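Local coordinates for protein aspartate carbamoyltransferase (Leishmania major, PDB 7K46) that probably catalyses carbamoyl transfer from carbamoyl phosphate to L-aspartate, an early step of de novo pyrimidine biosynthesis, as a trimeric aspartate carbamoyltransferase, at residues N5-L10 against L322-S327; R52-L57 against G78-F83; F187-V192 against R217-Q222; L269-A274 against D293-D298. All coordinates share one frame; numbering follows the deposited sequence.

Contact 1 joins the N-terminal residues 5-10 to the last turn of helix 309-326 and so closes a loop over nearly the whole chain. The other three contacts are nested inside that loop and follow one another in series. Contact 2 comes first and pairs two parallel strands in the carbamoyl-phosphate binding domain. Contact 3 pairs two parallel strands in the Asp/Orn binding domain. Contact 4, in that same domain, links the entry to helix 273-276 with the loop after strand 284-286. Contacts 1 and 2 touch, where Leu322 CD1 packs on Met54 CE at 3.6 Å. Contacts 2 and 3 lie on opposite sides of the chain's centre, with centres about 40 Å apart.

Contact 1. Residues N5-L10 against L322-S327; sequences NPVASL and LFSVLS
Ser324 sets its OG anti to its own carbonyl carbon (chi1 -61°), beside its backbone N, and there the hydroxyl meets the amide of Val7. Phe323 takes the other course: its CG is anti to the backbone N (chi1 179°), and the ring reaches Pro6. The bond from Val7 N to Ser324 OG is 2.9 Å long and fairly straight, at 159°. The same OG is hydrogen-bonded to Ala320 O one turn back, which fixes the hydroxyl between helix and N-terminal segment. Val7 CB also packs against this oxygen.

The Pro6 ring crosses the Phe323 ring at a slant, with Pro6 CB 3.9 Å from Phe323 CE2. The Asn5-Pro6 peptide meets the edge of the aromatic ring, and Pro6 N is 3.7 Å from Phe323 CE2. One face of that ring carries Ser327 OG over its centre. This hydroxyl donates to Phe323 O at 2.8 Å and so closes the last turn of the helix.

Farther along, Leu10 CB rests on Ser324 CB at 3.9 Å and also touches Val325 CG2. Leu10 O receives a CA-H...O contact from Val325 CA at 3.4 Å. A water donates to both Val7 O and Ser324 O and bridges the two backbones.

As in other transcarbamoylases, the last helix of the chain, 309-326, returns to pack against the N-terminal, carbamoyl-phosphate domain. Helix 23-41 packs against both segments: Ala28 and Leu29 touch Val7, Leu32 touches Ser324, and Met36 touches Phe323. Helix 63-74 adjoins the same last turn through Ala72 on Leu322 and Met73 on Leu326.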
loop_
_atom_site.group_PDB
_atom_site.type_symbol
_atom_site.label_atom_id
_atom_site.label_comp_id
_atom_site.label_asym_id
_atom_site.label_seq_id
_atom_site.Cartn_x
_atom_site.Cartn_y
_atom_site.Cartn_z
ATOM N N ASN A 5 -12.750 -27.031 2.845
ATOM C CA ASN A 5 -12.705 -27.421 4.248
ATOM C C ASN A 5 -11.407 -26.934 4.869
ATOM O O ASN A 5 -10.320 -27.341 4.421
ATOM C CB ASN A 5 -12.838 -28.930 4.401
ATOM C CG ASN A 5 -14.179 -29.442 3.899
ATOM O OD1 ASN A 5 -15.234 -29.089 4.436
ATOM N ND2 ASN A 5 -14.146 -30.265 2.854
ATOM N N PRO A 6 -11.462 -26.071 5.877
ATOM C CA PRO A 6 -10.221 -25.594 6.495
ATOM C C PRO A 6 -9.511 -26.716 7.240
ATOM O O PRO A 6 -10.127 -27.695 7.671
ATOM C CB PRO A 6 -10.712 -24.507 7.455
ATOM C CG PRO A 6 -12.089 -24.945 7.823
ATOM C CD PRO A 6 -12.658 -25.587 6.587
ATOM N N VAL A 7 -8.189 -26.589 7.357
ATOM C CA VAL A 7 -7.409 -27.501 8.197
ATOM C C VAL A 7 -7.652 -27.074 9.642
ATOM O O VAL A 7 -7.118 -26.064 10.108
ATOM C CB VAL A 7 -5.920 -27.498 7.840
ATOM C CG1 VAL A 7 -5.161 -28.533 8.702
ATOM C CG2 VAL A 7 -5.731 -27.800 6.346
ATOM N N ALA A 8 -8.475 -27.847 10.355
ATOM C CA ALA A 8 -9.034 -27.377 11.619
ATOM C C ALA A 8 -7.965 -27.107 12.673
ATOM O O ALA A 8 -8.150 -26.234 13.526
ATOM C CB ALA A 8 -10.059 -28.385 12.141
ATOM N N SER A 9 -6.842 -27.831 12.637
ATOM C CA SER A 9 -5.832 -27.641 13.676
ATOM C C SER A 9 -5.201 -26.255 13.632
ATOM O O SER A 9 -4.612 -25.826 14.631
ATOM C CB SER A 9 -4.735 -28.699 13.557
ATOM O OG SER A 9 -4.092 -28.605 12.301
ATOM N N LEU A 10 -5.303 -25.546 12.508
ATOM C CA LEU A 10 -4.748 -24.200 12.421
ATOM C C LEU A 10 -5.692 -23.106 12.905
ATOM O O LEU A 10 -5.270 -21.949 12.977
ATOM C CB LEU A 10 -4.331 -23.871 10.979
ATOM C CG LEU A 10 -2.989 -24.448 10.500
ATOM C CD1 LEU A 10 -3.087 -25.943 10.238
ATOM C CD2 LEU A 10 -2.482 -23.730 9.263
ATOM N N LEU A 322 -3.869 -19.181 5.520
ATOM C CA LEU A 322 -4.686 -18.066 6.006
ATOM C C LEU A 322 -6.151 -18.466 6.111
ATOM O O LEU A 322 -6.830 -18.118 7.084
ATOM C CB LEU A 322 -4.540 -16.849 5.087
ATOM C CG LEU A 322 -3.166 -16.179 5.034
ATOM C CD1 LEU A 322 -3.092 -15.214 3.850
ATOM C CD2 LEU A 322 -2.858 -15.451 6.347
ATOM N N PHE A 323 -6.655 -19.189 5.108
ATOM C CA PHE A 323 -8.033 -19.672 5.134
ATOM C C PHE A 323 -8.295 -20.538 6.361
ATOM O O PHE A 323 -9.347 -20.431 7.005
ATOM C CB PHE A 323 -8.298 -20.465 3.851
ATOM C CG PHE A 323 -9.680 -21.037 3.742
ATOM C CD1 PHE A 323 -10.726 -20.275 3.236
ATOM C CD2 PHE A 323 -9.926 -22.365 4.090
ATOM C CE1 PHE A 323 -12.001 -20.818 3.111
ATOM C CE2 PHE A 323 -11.195 -22.909 3.966
ATOM C CZ PHE A 323 -12.234 -22.136 3.481
ATOM N N SER A 324 -7.345 -21.403 6.695
ATOM C CA SER A 324 -7.527 -22.309 7.825
ATOM C C SER A 324 -7.407 -21.564 9.147
ATOM O O SER A 324 -8.155 -21.835 10.096
ATOM C CB SER A 324 -6.504 -23.445 7.740
ATOM O OG SER A 324 -6.680 -24.201 6.543
ATOM N N VAL A 325 -6.480 -20.609 9.223
ATOM C CA VAL A 325 -6.302 -19.843 10.457
ATOM C C VAL A 325 -7.548 -19.019 10.767
ATOM O O VAL A 325 -8.008 -18.963 11.920
ATOM C CB VAL A 325 -5.044 -18.959 10.349
ATOM C CG1 VAL A 325 -5.009 -17.913 11.485
ATOM C CG2 VAL A 325 -3.778 -19.836 10.367
ATOM N N LEU A 326 -8.142 -18.401 9.742
ATOM C CA LEU A 326 -9.171 -17.390 9.945
ATOM C C LEU A 326 -10.594 -17.869 9.686
ATOM O O LEU A 326 -11.536 -17.124 9.969
ATOM C CB LEU A 326 -8.887 -16.173 9.056
ATOM C CG LEU A 326 -7.663 -15.377 9.504
ATOM C CD1 LEU A 326 -7.396 -14.226 8.522
ATOM C CD2 LEU A 326 -7.846 -14.865 10.937
ATOM N N SER A 327 -10.801 -19.068 9.167
ATOM C CA SER A 327 -12.173 -19.480 8.905
ATOM C C SER A 327 -12.840 -19.880 10.213
ATOM O O SER A 327 -12.251 -20.592 11.029
ATOM C CB SER A 327 -12.234 -20.613 7.880
ATOM O OG SER A 327 -12.097 -20.082 6.566
HETATM O O HOH W 1 -9.236 -24.242 10.633
#

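Contact 2. Residues R52-L57 against G78-F83; sequences RVMTPL and GSVVNF
Residues 52-57 and 78-83 run parallel, joined by three nearly straight backbone hydrogen bonds: Ser79 N to Arg52 O (2.8 Å), Met54 N to Ser79 O and Val81 N to Met54 O (both 2.9 Å). They are the two strands of a beta-alpha-beta unit whose helix is 63-74. Within this chain, strand 79-80 is the outermost strand on this side of the parallel sheet, and strand 109-113 pairs with the other edge of 53-58.

The side of the sheet bearing Met54 and Val80 receives the crossover helix. Pro56 crosses Val80 at about a right angle, with Pro56 CD 3.9 Å from Val80 CG1. Leu66 of the helix meets Pro56, Cys70 and Met74 meet Val80, and Met73 meets Met54.

Val53 CG1 and Val81 CG2 meet at 3.8 Å in a slanting contact. Ser79 shares this side of the sheet with Val53. A second subunit, another copy of the protein, packs here: its Arg75 lies on Val53, its Met74 on Ser79 and its Ser67 on Val81. The Arg52 guanidinium extends to Gly43 O of that subunit.

Thr55 directs its methyl CG2 anti to the backbone N, where it touches Phe83 CB at 3.6 Å. Its OG1 lies beside the backbone N (chi1 -59°) and is hydrogen-bonded to Ser107 and Tyr106. Leu57 and Phe83 run alongside each other, and Leu57 CD1 is 3.6 Å from Phe83 CD1. Where the strands part, a water takes over: it donates to Pro56 O and accepts from Phe83 N at 2.8 Å.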
loop_
_atom_site.group_PDB
_atom_site.type_symbol
_atom_site.label_atom_id
_atom_site.label_comp_id
_atom_site.label_asym_id
_atom_site.label_seq_id
_atom_site.Cartn_x
_atom_site.Cartn_y
_atom_site.Cartn_z
ATOM N N ARG A 52 -12.098 -9.175 6.706
ATOM C CA ARG A 52 -11.001 -9.478 7.614
ATOM C C ARG A 52 -9.741 -8.753 7.149
ATOM O O ARG A 52 -9.521 -8.568 5.952
ATOM C CB ARG A 52 -10.733 -10.986 7.689
ATOM C CG ARG A 52 -11.987 -11.839 7.885
ATOM C CD ARG A 52 -12.795 -11.440 9.123
ATOM N NE ARG A 52 -14.129 -12.039 9.061
ATOM C CZ ARG A 52 -15.249 -11.464 9.477
ATOM N NH1 ARG A 52 -15.245 -10.276 10.062
ATOM N NH2 ARG A 52 -16.409 -12.097 9.298
ATOM N N VAL A 53 -8.908 -8.354 8.107
ATOM C CA VAL A 53 -7.789 -7.449 7.855
ATOM C C VAL A 53 -6.479 -8.132 8.230
ATOM O O VAL A 53 -6.336 -8.638 9.347
ATOM C CB VAL A 53 -7.952 -6.140 8.646
ATOM C CG1 VAL A 53 -6.644 -5.315 8.615
ATOM C CG2 VAL A 53 -9.127 -5.341 8.092
ATOM N N MET A 54 -5.525 -8.117 7.303
ATOM C CA MET A 54 -4.149 -8.518 7.558
ATOM C C MET A 54 -3.293 -7.262 7.658
ATOM O O MET A 54 -3.413 -6.365 6.810
ATOM C CB MET A 54 -3.625 -9.408 6.420
ATOM C CG MET A 54 -2.079 -9.531 6.368
ATOM S SD MET A 54 -1.489 -10.362 4.863
ATOM C CE MET A 54 -1.950 -12.056 5.227
ATOM N N THR A 55 -2.419 -7.201 8.665
ATOM C CA THR A 55 -1.359 -6.190 8.670
ATOM C C THR A 55 -0.000 -6.873 8.625
ATOM O O THR A 55 0.365 -7.587 9.580
ATOM C CB THR A 55 -1.416 -5.263 9.891
ATOM O OG1 THR A 55 -2.671 -4.582 9.931
ATOM C CG2 THR A 55 -0.303 -4.219 9.791
ATOM N N PRO A 56 0.796 -6.657 7.581
ATOM C CA PRO A 56 2.198 -7.084 7.619
ATOM C C PRO A 56 3.058 -6.051 8.325
ATOM O O PRO A 56 2.866 -4.838 8.174
ATOM C CB PRO A 56 2.581 -7.189 6.131
ATOM C CG PRO A 56 1.281 -6.910 5.352
ATOM C CD PRO A 56 0.434 -6.095 6.274
ATOM N N LEU A 57 4.014 -6.548 9.107
ATOM C CA LEU A 57 4.962 -5.706 9.832
ATOM C C LEU A 57 6.343 -6.247 9.483
ATOM O O LEU A 57 6.786 -7.246 10.059
ATOM C CB LEU A 57 4.693 -5.728 11.339
ATOM C CG LEU A 57 5.426 -4.676 12.175
ATOM C CD1 LEU A 57 4.897 -3.267 11.860
ATOM C CD2 LEU A 57 5.306 -4.994 13.663
ATOM N N GLY A 78 -9.995 -11.051 1.521
ATOM C CA GLY A 78 -9.612 -10.239 2.658
ATOM C C GLY A 78 -8.961 -8.922 2.265
ATOM O O GLY A 78 -8.668 -8.662 1.099
ATOM N N SER A 79 -8.737 -8.088 3.279
ATOM C CA SER A 79 -8.146 -6.761 3.142
ATOM C C SER A 79 -6.743 -6.750 3.733
ATOM O O SER A 79 -6.436 -7.529 4.636
ATOM C CB SER A 79 -8.994 -5.707 3.868
ATOM O OG SER A 79 -10.292 -5.628 3.306
ATOM N N VAL A 80 -5.901 -5.844 3.241
ATOM C CA VAL A 80 -4.546 -5.682 3.763
ATOM C C VAL A 80 -4.303 -4.218 4.090
ATOM O O VAL A 80 -4.515 -3.340 3.244
ATOM C CB VAL A 80 -3.481 -6.171 2.763
ATOM C CG1 VAL A 80 -2.079 -5.949 3.348
ATOM C CG2 VAL A 80 -3.720 -7.637 2.425
ATOM N N VAL A 81 -3.821 -3.957 5.301
ATOM C CA VAL A 81 -3.458 -2.617 5.745
ATOM C C VAL A 81 -1.950 -2.592 5.957
ATOM O O VAL A 81 -1.416 -3.425 6.697
ATOM C CB VAL A 81 -4.194 -2.238 7.043
ATOM C CG1 VAL A 81 -3.653 -0.908 7.603
ATOM C CG2 VAL A 81 -5.711 -2.157 6.793
ATOM N N ASN A 82 -1.269 -1.642 5.318
ATOM C CA ASN A 82 0.168 -1.482 5.509
ATOM C C ASN A 82 0.457 -0.788 6.834
ATOM O O ASN A 82 -0.346 0.004 7.331
ATOM C CB ASN A 82 0.780 -0.660 4.372
ATOM C CG ASN A 82 0.264 -1.069 3.010
ATOM O OD1 ASN A 82 0.293 -2.247 2.648
ATOM N ND2 ASN A 82 -0.220 -0.093 2.245
ATOM N N PHE A 83 1.626 -1.077 7.403
ATOM C CA PHE A 83 2.070 -0.398 8.621
ATOM C C PHE A 83 3.575 -0.184 8.497
ATOM O O PHE A 83 4.353 -1.122 8.686
ATOM C CB PHE A 83 1.724 -1.204 9.864
ATOM C CG PHE A 83 1.816 -0.422 11.139
ATOM C CD1 PHE A 83 3.050 -0.188 11.743
ATOM C CD2 PHE A 83 0.669 0.075 11.746
ATOM C CE1 PHE A 83 3.135 0.525 12.923
ATOM C CE2 PHE A 83 0.746 0.788 12.932
ATOM C CZ PHE A 83 1.980 1.018 13.521
HETATM O O HOH W 2 3.063 -3.142 6.091
#

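Contact 3. Residues F187-V192 against R217-Q222; sequences FALRKV and RGIAIQ
Lys191 NZ donates to Gln222 OE1 at 2.8 Å, nearly in line with the amide C=O. The lysine chain is extended throughout, with CG anti to the backbone N (chi1 -173°). It runs over Ala220, where Lys191 CG lies 3.7 Å from Ala220 CB, and ends at the amide. The glutamine chain is also extended, and the two cross at a slant. Tyr193 OH is a second partner of the ammonium group.

Val192 and Ile221 extend in the same direction from neighbouring strands, and Val192 CB touches Ile221 CD1 at 3.7 Å. Ile219 packs against Leu189, with Ile219 CD1 4.0 Å from Leu189 CB.

The backbones hold these groups in register. Ala220 N donates to Arg190 O (3.1 Å), Val192 N to Ala220 O (2.8 Å) and Gln222 N to Val192 O (3.0 Å). These are parallel strands 191-195 and 220-224 of a beta-alpha-beta unit with helix 204-217 between them, in the Rossmann-like Asp/Orn binding domain. Strand 220-224 is the outermost strand here within this chain, and 163-167 pairs with the far edge of 191-195.

Two waters extend the join toward the helix end. One donates to Leu189 O and Arg217 O, the other to Gly218 O and to Arg190 O, which also accepts from Ala220 N. Gly218 has a positive phi (70°), where the chain leaves helix 204-217 and turns toward the strand.

The Arg217 guanidinium lays one face over Phe187 N, and its NH2 is hydrogen-bonded to His185 O. Arg217 CD lies 3.3 Å from Phe187 O. Farther out, Arg190 forms a salt bridge with Asp234, and Arg23 and Ile26 of helix 23-41 touch the Phe187 ring.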
loop_
_atom_site.group_PDB
_atom_site.type_symbol
_atom_site.label_atom_id
_atom_site.label_comp_id
_atom_site.label_asym_id
_atom_site.label_seq_id
_atom_site.Cartn_x
_atom_site.Cartn_y
_atom_site.Cartn_z
ATOM N N PHE A 187 8.803 -37.349 6.378
ATOM C CA PHE A 187 8.722 -38.032 5.099
ATOM C C PHE A 187 9.743 -39.157 5.011
ATOM O O PHE A 187 10.852 -39.070 5.551
ATOM C CB PHE A 187 8.920 -37.054 3.942
ATOM C CG PHE A 187 7.842 -36.011 3.853
ATOM C CD1 PHE A 187 6.692 -36.246 3.116
ATOM C CD2 PHE A 187 7.973 -34.801 4.516
ATOM C CE1 PHE A 187 5.685 -35.288 3.037
ATOM C CE2 PHE A 187 6.975 -33.836 4.435
ATOM C CZ PHE A 187 5.828 -34.088 3.699
ATOM N N ALA A 188 9.349 -40.215 4.303
ATOM C CA ALA A 188 10.198 -41.389 4.099
ATOM C C ALA A 188 11.170 -41.130 2.944
ATOM O O ALA A 188 11.095 -41.731 1.868
ATOM C CB ALA A 188 9.338 -42.618 3.841
ATOM N N LEU A 189 12.096 -40.202 3.185
ATOM C CA LEU A 189 13.101 -39.876 2.185
ATOM C C LEU A 189 13.971 -41.088 1.885
ATOM O O LEU A 189 14.223 -41.923 2.752
ATOM C CB LEU A 189 13.989 -38.736 2.673
ATOM C CG LEU A 189 13.274 -37.470 3.156
ATOM C CD1 LEU A 189 14.335 -36.480 3.614
ATOM C CD2 LEU A 189 12.423 -36.894 2.047
ATOM N N ARG A 190 14.439 -41.176 0.641
ATOM C CA ARG A 190 15.466 -42.164 0.331
ATOM C C ARG A 190 16.850 -41.644 0.703
ATOM O O ARG A 190 17.626 -42.340 1.365
ATOM C CB ARG A 190 15.417 -42.546 -1.151
ATOM C CG ARG A 190 16.559 -43.475 -1.576
ATOM C CD ARG A 190 16.298 -44.143 -2.920
ATOM N NE ARG A 190 16.207 -43.178 -4.014
ATOM C CZ ARG A 190 17.254 -42.644 -4.630
ATOM N NH1 ARG A 190 18.489 -42.912 -4.247
ATOM N NH2 ARG A 190 17.054 -41.811 -5.651
ATOM N N LYS A 191 17.172 -40.411 0.314
ATOM C CA LYS A 191 18.543 -39.952 0.470
ATOM C C LYS A 191 18.583 -38.436 0.444
ATOM O O LYS A 191 17.839 -37.808 -0.314
ATOM C CB LYS A 191 19.428 -40.529 -0.642
ATOM C CG LYS A 191 20.916 -40.252 -0.491
ATOM C CD LYS A 191 21.693 -41.173 -1.426
ATOM C CE LYS A 191 23.174 -41.182 -1.107
ATOM N NZ LYS A 191 23.937 -42.015 -2.098
ATOM N N VAL A 192 19.457 -37.856 1.267
ATOM C CA VAL A 192 19.744 -36.420 1.236
ATOM C C VAL A 192 21.225 -36.247 0.930
ATOM O O VAL A 192 22.085 -36.727 1.685
ATOM C CB VAL A 192 19.392 -35.713 2.558
ATOM C CG1 VAL A 192 19.801 -34.232 2.494
ATOM C CG2 VAL A 192 17.903 -35.852 2.897
ATOM N N ARG A 217 13.784 -44.083 10.012
ATOM C CA ARG A 217 13.305 -44.111 8.637
ATOM C C ARG A 217 14.302 -44.708 7.652
ATOM O O ARG A 217 13.922 -44.993 6.511
ATOM C CB ARG A 217 12.929 -42.692 8.182
ATOM C CG ARG A 217 11.702 -42.112 8.907
ATOM C CD ARG A 217 11.394 -40.689 8.407
ATOM N NE ARG A 217 10.214 -40.114 9.041
ATOM C CZ ARG A 217 8.969 -40.381 8.667
ATOM N NH1 ARG A 217 8.708 -41.288 7.740
ATOM N NH2 ARG A 217 7.961 -39.721 9.238
ATOM N N GLY A 218 15.556 -44.913 8.050
ATOM C CA GLY A 218 16.536 -45.461 7.125
ATOM C C GLY A 218 16.948 -44.514 6.016
ATOM O O GLY A 218 17.240 -44.963 4.905
ATOM N N ILE A 219 16.985 -43.213 6.290
ATOM C CA ILE A 219 17.367 -42.213 5.295
ATOM C C ILE A 219 18.886 -42.172 5.178
ATOM O O ILE A 219 19.593 -42.069 6.189
ATOM C CB ILE A 219 16.818 -40.829 5.680
ATOM C CG1 ILE A 219 15.291 -40.880 5.831
ATOM C CG2 ILE A 219 17.271 -39.743 4.654
ATOM C CD1 ILE A 219 14.693 -39.624 6.465
ATOM N N ALA A 220 19.393 -42.243 3.945
ATOM C CA ALA A 220 20.813 -42.043 3.693
ATOM C C ALA A 220 21.151 -40.554 3.691
ATOM O O ALA A 220 20.435 -39.735 3.099
ATOM C CB ALA A 220 21.213 -42.666 2.355
ATOM N N ILE A 221 22.248 -40.205 4.358
ATOM C CA ILE A 221 22.793 -38.848 4.350
ATOM C C ILE A 221 24.200 -38.913 3.774
ATOM O O ILE A 221 25.020 -39.717 4.234
ATOM C CB ILE A 221 22.823 -38.237 5.762
ATOM C CG1 ILE A 221 21.421 -38.243 6.400
ATOM C CG2 ILE A 221 23.446 -36.828 5.733
ATOM C CD1 ILE A 221 20.427 -37.299 5.768
ATOM N N GLN A 222 24.488 -38.065 2.783
ATOM C CA GLN A 222 25.796 -38.069 2.124
ATOM C C GLN A 222 26.295 -36.641 1.959
ATOM O O GLN A 222 25.607 -35.810 1.357
ATOM C CB GLN A 222 25.729 -38.761 0.760
ATOM C CG GLN A 222 27.125 -39.000 0.140
ATOM C CD GLN A 222 27.062 -39.740 -1.177
ATOM O OE1 GLN A 222 26.240 -40.637 -1.355
ATOM N NE2 GLN A 222 27.926 -39.361 -2.117
HETATM O O HOH W 3 12.656 -43.453 4.507
HETATM O O HOH W 4 17.690 -44.867 2.131
#

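Contact 4. Residues L269-A274 against D293-D298; sequences LLIDKA and DELSTD
A single backbone bridge, Ile271 with Leu295, joins the segment that enters helix 273-276 to the loop that follows strand 284-286. Ile271 uses both its polar backbone atoms. Its N donates to Glu294 O at 3.2 Å, from above the carbonyl plane, and its O accepts from Ser296 N at 3.0 Å. A water donates to Leu269 O and Glu294 O, so Glu294 O has two donors.

Leu270 CD1 lies against the backbone of the facing loop at Asp293 and Glu294. The Ile271 side chain packs on Ile167, Leu238 and Ala240 of the sheet.

Asp298 meets the start of the helix. Its CG stands between its backbone N and carbonyl carbon (chi1 73°), and the carboxylate reaches Lys273 N. This bond, Lys273 N to Asp298 OD1, is 2.9 Å long and bent to 138°. It comes to the syn side of the oxygen, 34° out of the carboxylate plane. The other oxygen, OD2, accepts from a water that in turn accepts from Ala274 N.

Ser296 OG accepts from Asp298 N at 3.0 Å, an ST turn that leads into Asp298. Ser296 CB lies 3.5 Å from Asp272 CB. Asp298 OD1 is thus an extra acceptor for Lys273 N, supplied by the facing loop. The helix start has its own cap as well: Asp272 OD1 accepts from Arg275 N, which makes Asp272 the N-cap of the short helix 273-276.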
loop_
_atom_site.group_PDB
_atom_site.type_symbol
_atom_site.label_atom_id
_atom_site.label_comp_id
_atom_site.label_asym_id
_atom_site.label_seq_id
_atom_site.Cartn_x
_atom_site.Cartn_y
_atom_site.Cartn_z
ATOM N N LEU A 269 29.239 -26.031 -7.600
ATOM C CA LEU A 269 27.838 -25.999 -7.202
ATOM C C LEU A 269 26.905 -25.538 -8.315
ATOM O O LEU A 269 25.683 -25.702 -8.185
ATOM C CB LEU A 269 27.646 -25.078 -5.985
ATOM C CG LEU A 269 28.489 -25.211 -4.707
ATOM C CD1 LEU A 269 27.718 -24.628 -3.515
ATOM C CD2 LEU A 269 28.906 -26.631 -4.400
ATOM N N LEU A 270 27.445 -24.973 -9.394
ATOM C CA LEU A 270 26.632 -24.368 -10.448
ATOM C C LEU A 270 25.692 -25.387 -11.077
ATOM O O LEU A 270 26.099 -26.503 -11.409
ATOM C CB LEU A 270 27.548 -23.777 -11.528
ATOM C CG LEU A 270 26.857 -23.295 -12.809
ATOM C CD1 LEU A 270 25.915 -22.141 -12.509
ATOM C CD2 LEU A 270 27.881 -22.892 -13.876
ATOM N N ILE A 271 24.427 -25.004 -11.247
ATOM C CA ILE A 271 23.466 -25.807 -11.995
ATOM C C ILE A 271 23.169 -25.069 -13.293
ATOM O O ILE A 271 22.660 -23.940 -13.271
ATOM C CB ILE A 271 22.181 -26.075 -11.191
ATOM C CG1 ILE A 271 22.482 -26.928 -9.951
ATOM C CG2 ILE A 271 21.154 -26.814 -12.057
ATOM C CD1 ILE A 271 21.306 -26.998 -8.986
ATOM N N ASP A 272 23.514 -25.688 -14.421
ATOM C CA ASP A 272 23.263 -25.111 -15.737
ATOM C C ASP A 272 22.860 -26.241 -16.680
ATOM O O ASP A 272 22.650 -27.381 -16.259
ATOM C CB ASP A 272 24.490 -24.333 -16.242
ATOM C CG ASP A 272 25.748 -25.188 -16.315
ATOM O OD1 ASP A 272 25.691 -26.390 -15.971
ATOM O OD2 ASP A 272 26.808 -24.644 -16.709
ATOM N N LYS A 273 22.756 -25.915 -17.970
ATOM C CA LYS A 273 22.353 -26.912 -18.954
ATOM C C LYS A 273 23.340 -28.074 -18.993
ATOM O O LYS A 273 22.934 -29.237 -19.070
ATOM C CB LYS A 273 22.220 -26.260 -20.331
ATOM C CG LYS A 273 21.657 -27.175 -21.406
ATOM C CD LYS A 273 21.409 -26.438 -22.735
ATOM C CE LYS A 273 22.707 -26.156 -23.487
ATOM N NZ LYS A 273 22.482 -25.602 -24.859
ATOM N N ALA A 274 24.641 -27.779 -18.924
ATOM C CA ALA A 274 25.638 -28.845 -18.925
ATOM C C ALA A 274 25.438 -29.781 -17.740
ATOM O O ALA A 274 25.550 -31.008 -17.876
ATOM C CB ALA A 274 27.047 -28.250 -18.911
ATOM N N ASP A 293 24.278 -16.194 -9.687
ATOM C CA ASP A 293 24.786 -16.949 -10.823
ATOM C C ASP A 293 24.797 -18.454 -10.591
ATOM O O ASP A 293 25.196 -19.198 -11.493
ATOM C CB ASP A 293 26.205 -16.472 -11.170
ATOM C CG ASP A 293 27.075 -16.233 -9.931
ATOM O OD1 ASP A 293 26.697 -16.653 -8.810
ATOM O OD2 ASP A 293 28.150 -15.607 -10.086
ATOM N N GLU A 294 24.395 -18.921 -9.403
ATOM C CA GLU A 294 24.485 -20.339 -9.062
ATOM C C GLU A 294 23.450 -21.179 -9.791
ATOM O O GLU A 294 23.488 -22.416 -9.705
ATOM C CB GLU A 294 24.342 -20.522 -7.543
ATOM C CG GLU A 294 22.943 -20.223 -6.990
ATOM C CD GLU A 294 22.693 -18.739 -6.739
ATOM O OE1 GLU A 294 23.505 -17.891 -7.180
ATOM O OE2 GLU A 294 21.673 -18.420 -6.089
ATOM N N LEU A 295 22.527 -20.528 -10.489
ATOM C CA LEU A 295 21.494 -21.195 -11.267
ATOM C C LEU A 295 21.421 -20.468 -12.603
ATOM O O LEU A 295 20.927 -19.339 -12.661
ATOM C CB LEU A 295 20.163 -21.143 -10.513
ATOM C CG LEU A 295 18.882 -21.758 -11.042
ATOM C CD1 LEU A 295 19.095 -23.207 -11.364
ATOM C CD2 LEU A 295 17.814 -21.600 -9.958
ATOM N N SER A 296 21.936 -21.090 -13.661
ATOM C CA SER A 296 22.049 -20.389 -14.938
ATOM C C SER A 296 20.684 -20.131 -15.569
ATOM O O SER A 296 19.747 -20.925 -15.436
ATOM C CB SER A 296 22.919 -21.179 -15.918
ATOM O OG SER A 296 22.948 -20.536 -17.180
ATOM N N THR A 297 20.577 -18.999 -16.273
ATOM C CA THR A 297 19.379 -18.767 -17.073
ATOM C C THR A 297 19.258 -19.751 -18.231
ATOM O O THR A 297 18.181 -19.838 -18.833
ATOM C CB THR A 297 19.363 -17.346 -17.633
ATOM O OG1 THR A 297 20.518 -17.157 -18.452
ATOM C CG2 THR A 297 19.363 -16.322 -16.511
ATOM N N ASP A 298 20.316 -20.503 -18.556
ATOM C CA ASP A 298 20.221 -21.394 -19.706
ATOM C C ASP A 298 19.420 -22.664 -19.420
ATOM O O ASP A 298 19.261 -23.483 -20.331
ATOM C CB ASP A 298 21.623 -21.714 -20.270
ATOM C CG ASP A 298 22.448 -22.668 -19.400
ATOM O OD1 ASP A 298 21.971 -23.162 -18.361
ATOM O OD2 ASP A 298 23.610 -22.936 -19.794
HETATM O O HOH W 5 23.561 -24.100 -7.435
HETATM O O HOH W 6 25.378 -25.116 -19.631
#